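DNA primase (Aquifex aeolicus, PDB 2AU3) probably synthesises the short RNA primers that DNA polymerase extends during DNA replication, as a zinc-binding, magnesium-dependent RNA polymerase of the DnaG family. Local coordinates at residues T170-S175 against I217-S222; G146-S151 against R188-I193. One frame throughout, in Å; residues are numbered along the deposited sequence.

Interaction 1: residues T170-S175 against I217-S222; sequences TKNLLS and INSPDS
N172 swings its amide toward S219 with CG lying beside its own backbone N (chi1 -68°), and S219 has OG in the same relation to its own N, which brings the two polar ends together. S219 OG donates to N172 OD1 at 2.7 Å, arriving 27° off the carbonyl plane. The hydroxyl also has a bond with the backbone N of F203 in the neighbouring strand, so the loop after strand 216-218 is pinned from two directions. One residue earlier, K171 turns CB against the proline ring, with K171 CB only 3.3 Å from P220 CG, a tight fit. Its bent chain then runs past S222 CB. Between the two backbones sits a water that donates to T170 O (2.6 Å) and to P220 O (2.8 Å) and accepts from S222 OG. On the helix-exit side, T170 OG1 takes the N-H of N172 in an ST turn and also bonds Y167 O. A leucine in place of N172 would probably leave the S219 hydroxyl without its acceptor and loosen the hold on this loop. The joint is thus mostly polar, and its hold depends on hydroxyl, amide and water meeting in the right directions beside the K171-P220 packing.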
loop_
_atom_site.group_PDB
_atom_site.type_symbol
_atom_site.label_atom_id
_atom_site.label_comp_id
_atom_site.label_asym_id
_atom_site.label_seq_id
_atom_site.Cartn_x
_atom_site.Cartn_y
_atom_site.Cartn_z
ATOM N N THR A 170 10.350 9.395 13.714
ATOM C CA THR A 170 9.587 8.240 13.164
ATOM C C THR A 170 9.726 6.977 14.003
ATOM O O THR A 170 8.913 6.060 13.878
ATOM C CB THR A 170 9.998 7.898 11.726
ATOM O OG1 THR A 170 11.382 7.523 11.698
ATOM C CG2 THR A 170 9.895 9.123 10.800
ATOM N N LYS A 171 10.773 6.934 14.827
ATOM C CA LYS A 171 11.153 5.745 15.599
ATOM C C LYS A 171 11.599 4.551 14.738
ATOM O O LYS A 171 11.587 3.396 15.193
ATOM C CB LYS A 171 10.053 5.342 16.602
ATOM C CG LYS A 171 9.774 6.413 17.656
ATOM C CD LYS A 171 8.416 7.025 17.445
ATOM C CE LYS A 171 7.554 6.890 18.678
ATOM N NZ LYS A 171 6.342 6.089 18.360
ATOM N N ASN A 172 11.994 4.840 13.502
ATOM C CA ASN A 172 12.529 3.823 12.613
ATOM C C ASN A 172 14.006 3.613 12.845
ATOM O O ASN A 172 14.644 2.814 12.161
ATOM C CB ASN A 172 12.254 4.171 11.147
ATOM C CG ASN A 172 10.792 4.090 10.806
ATOM O OD1 ASN A 172 10.086 3.203 11.274
ATOM N ND2 ASN A 172 10.322 5.033 10.017
ATOM N N LEU A 173 14.532 4.350 13.816
ATOM C CA LEU A 173 15.933 4.280 14.231
ATOM C C LEU A 173 16.043 4.038 15.734
ATOM O O LEU A 173 15.493 4.795 16.530
ATOM C CB LEU A 173 16.620 5.602 13.910
ATOM C CG LEU A 173 17.891 5.526 13.096
ATOM C CD1 LEU A 173 17.664 4.636 11.905
ATOM C CD2 LEU A 173 18.339 6.929 12.690
ATOM N N LEU A 174 16.758 2.984 16.108
ATOM C CA LEU A 174 17.093 2.715 17.497
ATOM C C LEU A 174 18.413 3.409 17.866
ATOM O O LEU A 174 19.263 3.642 16.999
ATOM C CB LEU A 174 17.229 1.206 17.710
ATOM C CG LEU A 174 15.966 0.351 17.567
ATOM C CD1 LEU A 174 16.233 -0.853 16.673
ATOM C CD2 LEU A 174 15.498 -0.106 18.940
ATOM N N SER A 175 18.565 3.757 19.146
ATOM C CA SER A 175 19.847 4.194 19.692
ATOM C C SER A 175 20.269 3.295 20.863
ATOM O O SER A 175 19.776 3.452 21.976
ATOM C CB SER A 175 19.795 5.657 20.135
ATOM O OG SER A 175 21.094 6.218 20.131
ATOM N N ILE A 217 8.231 -6.914 10.578
ATOM C CA ILE A 217 7.987 -5.790 11.481
ATOM C C ILE A 217 7.541 -4.542 10.714
ATOM O O ILE A 217 7.817 -4.402 9.508
ATOM C CB ILE A 217 9.206 -5.487 12.371
ATOM C CG1 ILE A 217 10.406 -5.080 11.513
ATOM C CG2 ILE A 217 9.549 -6.698 13.282
ATOM C CD1 ILE A 217 11.614 -4.686 12.319
ATOM N N ASN A 218 6.834 -3.655 11.408
ATOM C CA ASN A 218 6.415 -2.371 10.852
ATOM C C ASN A 218 7.066 -1.278 11.649
ATOM O O ASN A 218 7.497 -1.502 12.783
ATOM C CB ASN A 218 4.923 -2.166 11.048
ATOM C CG ASN A 218 4.105 -3.030 10.176
ATOM O OD1 ASN A 218 4.293 -3.048 8.956
ATOM N ND2 ASN A 218 3.168 -3.758 10.777
ATOM N N SER A 219 7.095 -0.085 11.072
ATOM C CA SER A 219 7.350 1.116 11.831
ATOM C C SER A 219 6.412 1.149 13.068
ATOM O O SER A 219 5.269 0.727 12.996
ATOM C CB SER A 219 7.111 2.331 10.929
ATOM O OG SER A 219 8.014 2.292 9.831
ATOM N N PRO A 220 6.901 1.608 14.202
ATOM C CA PRO A 220 6.035 1.748 15.387
ATOM C C PRO A 220 5.042 2.904 15.165
ATOM O O PRO A 220 5.319 3.799 14.358
ATOM C CB PRO A 220 7.020 2.078 16.507
ATOM C CG PRO A 220 8.251 2.651 15.781
ATOM C CD PRO A 220 8.300 2.013 14.443
ATOM N N ASP A 221 3.901 2.894 15.834
ATOM C CA ASP A 221 2.958 4.003 15.626
ATOM C C ASP A 221 3.571 5.307 16.083
ATOM O O ASP A 221 4.453 5.319 16.950
ATOM C CB ASP A 221 1.625 3.751 16.314
ATOM C CG ASP A 221 0.684 2.890 15.458
ATOM O OD1 ASP A 221 1.098 2.437 14.355
ATOM O OD2 ASP A 221 -0.476 2.611 15.814
ATOM N N SER A 222 3.124 6.400 15.480
ATOM C CA SER A 222 3.690 7.714 15.762
ATOM C C SER A 222 2.753 8.744 15.177
ATOM O O SER A 222 1.682 8.395 14.664
ATOM C CB SER A 222 5.070 7.842 15.126
ATOM O OG SER A 222 4.996 7.752 13.706
HETATM O O HOH W 1 6.558 5.836 12.804
#

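Interaction 2: residues G146-S151 against R188-I193; sequences GYAPSS and RVVIPI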
loop_
_atom_site.group_PDB
_atom_site.type_symbol
_atom_site.label_atom_id
_atom_site.label_comp_id
_atom_site.label_asym_id
_atom_site.label_seq_id
_atom_site.Cartn_x
_atom_site.Cartn_y
_atom_site.Cartn_z
ATOM N N GLY A 146 12.781 -2.207 -1.122
ATOM C CA GLY A 146 14.158 -1.953 -0.786
ATOM C C GLY A 146 14.806 -3.010 0.079
ATOM O O GLY A 146 14.274 -4.124 0.269
ATOM N N TYR A 147 15.960 -2.641 0.625
ATOM C CA TYR A 147 16.762 -3.486 1.484
ATOM C C TYR A 147 17.535 -2.566 2.405
ATOM O O TYR A 147 18.018 -1.517 1.958
ATOM C CB TYR A 147 17.748 -4.268 0.636
ATOM C CG TYR A 147 18.682 -5.132 1.433
ATOM C CD1 TYR A 147 18.196 -6.116 2.283
ATOM C CD2 TYR A 147 20.060 -4.934 1.369
ATOM C CE1 TYR A 147 19.061 -6.898 3.028
ATOM C CE2 TYR A 147 20.933 -5.721 2.098
ATOM C CZ TYR A 147 20.425 -6.694 2.919
ATOM O OH TYR A 147 21.299 -7.456 3.647
ATOM N N ALA A 148 17.672 -2.962 3.674
ATOM C CA ALA A 148 18.419 -2.201 4.679
ATOM C C ALA A 148 19.757 -2.880 4.949
ATOM O O ALA A 148 19.815 -3.831 5.696
ATOM C CB ALA A 148 17.611 -2.104 5.958
ATOM N N PRO A 149 20.821 -2.433 4.285
ATOM C CA PRO A 149 22.112 -3.119 4.360
ATOM C C PRO A 149 22.990 -2.698 5.532
ATOM O O PRO A 149 23.878 -3.465 5.882
ATOM C CB PRO A 149 22.806 -2.716 3.047
ATOM C CG PRO A 149 22.236 -1.302 2.734
ATOM C CD PRO A 149 20.856 -1.268 3.383
ATOM N N SER A 150 22.778 -1.516 6.103
ATOM C CA SER A 150 23.766 -0.939 7.019
ATOM C C SER A 150 23.158 0.226 7.785
ATOM O O SER A 150 22.576 1.121 7.185
ATOM C CB SER A 150 25.015 -0.482 6.221
ATOM O OG SER A 150 25.835 0.456 6.939
ATOM N N SER A 151 23.313 0.230 9.104
ATOM C CA SER A 151 22.889 1.378 9.898
ATOM C C SER A 151 23.787 2.590 9.619
ATOM O O SER A 151 23.301 3.706 9.438
ATOM C CB SER A 151 22.900 1.049 11.381
ATOM O OG SER A 151 21.925 0.076 11.703
ATOM N N ARG A 188 16.674 -6.411 6.437
ATOM C CA ARG A 188 15.368 -6.839 5.940
ATOM C C ARG A 188 15.096 -6.299 4.554
ATOM O O ARG A 188 15.609 -5.245 4.179
ATOM C CB ARG A 188 14.238 -6.375 6.865
ATOM C CG ARG A 188 14.300 -6.953 8.262
ATOM C CD ARG A 188 13.185 -6.483 9.194
ATOM N NE ARG A 188 13.375 -7.167 10.474
ATOM C CZ ARG A 188 12.650 -8.180 10.902
ATOM N NH1 ARG A 188 11.592 -8.595 10.198
ATOM N NH2 ARG A 188 12.973 -8.770 12.045
ATOM N N VAL A 189 14.265 -7.013 3.802
ATOM C CA VAL A 189 13.695 -6.470 2.576
ATOM C C VAL A 189 12.627 -5.499 3.057
ATOM O O VAL A 189 11.843 -5.834 3.919
ATOM C CB VAL A 189 13.115 -7.590 1.671
ATOM C CG1 VAL A 189 12.097 -7.016 0.598
ATOM C CG2 VAL A 189 14.296 -8.359 0.976
ATOM N N VAL A 190 12.672 -4.271 2.552
ATOM C CA VAL A 190 11.863 -3.209 3.050
ATOM C C VAL A 190 10.711 -2.993 2.090
ATOM O O VAL A 190 10.905 -2.940 0.874
ATOM C CB VAL A 190 12.678 -1.910 3.195
ATOM C CG1 VAL A 190 11.767 -0.766 3.517
ATOM C CG2 VAL A 190 13.773 -2.054 4.303
ATOM N N ILE A 191 9.512 -2.877 2.649
ATOM C CA ILE A 191 8.319 -2.583 1.865
ATOM C C ILE A 191 7.749 -1.268 2.377
ATOM O O ILE A 191 7.185 -1.206 3.477
ATOM C CB ILE A 191 7.266 -3.735 2.002
ATOM C CG1 ILE A 191 7.904 -5.105 1.722
ATOM C CG2 ILE A 191 6.088 -3.513 1.072
ATOM C CD1 ILE A 191 8.230 -5.912 3.010
ATOM N N PRO A 192 7.951 -0.198 1.615
ATOM C CA PRO A 192 7.472 1.115 2.025
ATOM C C PRO A 192 5.968 1.119 2.179
ATOM O O PRO A 192 5.261 0.512 1.373
ATOM C CB PRO A 192 7.881 2.007 0.854
ATOM C CG PRO A 192 9.132 1.320 0.344
ATOM C CD PRO A 192 8.694 -0.130 0.347
ATOM N N ILE A 193 5.505 1.807 3.212
ATOM C CA ILE A 193 4.092 1.960 3.482
ATOM C C ILE A 193 3.730 3.389 3.144
ATOM O O ILE A 193 4.354 4.329 3.666
ATOM C CB ILE A 193 3.805 1.673 4.958
ATOM C CG1 ILE A 193 4.179 0.218 5.295
ATOM C CG2 ILE A 193 2.347 1.986 5.268
ATOM C CD1 ILE A 193 3.947 -0.193 6.753
#
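G146 and V190 form a hydrogen-bonded antiparallel pair, Y147 and V189 the non-hydrogen-bonded pair beside it, and this short ladder sets strand 146-147 on the edge of the four-stranded antiparallel sheet in the N-terminal part of the primase catalytic core. G146 N reaches V190 O at 2.8 Å in a nearly straight bond (167°). The return bond from V190 N to G146 O is equally short. A third bond, A148 N to R188 O at 3.1 Å, carries the pairing one residue beyond the strand. On the face that carries Y147, V189 lays CG1 3.6 Å from G146 O. V190 lies on the other face, where its CG2 comes 4.2 Å from A148 CB, both residues also touching Y116 of helix 101-122. R188 points away from the edge strand, and its guanidinium bonds G205 O in strand 200-207 and P214 O in the loop before strand 216-218. Y147 holds its ring out from the backbone, CG anti to N (chi1 177°), and this brings the ring alongside R188. Y147 CD1 lies 3.3 Å from R188 O, the carbonyl that also accepts from A148 N and takes a CA-H...O contact from Y147 CA.

Coming from the N-terminal zinc-binding domain and helix 101-122, the chain reaches strand 146-147, runs through helices 151-161 and 164-168, and arrives at 170-175; it then passes strand 182-183 and comes back as strand 188-194, where interaction 2 closes its loop. The sheet continues through strands 200-207 and 216-218, and the turn after the latter closes interaction 1 against 170-175. The two loops therefore cross rather than nest. Interaction 2 fixes one outer strand of the four-stranded sheet; interaction 1 ties the exit of the opposite outer strand to the loop following helix 164-168. Their centres lie about 13 Å apart, and they touch where I217 CD1 packs 3.6 Å from R188 NE.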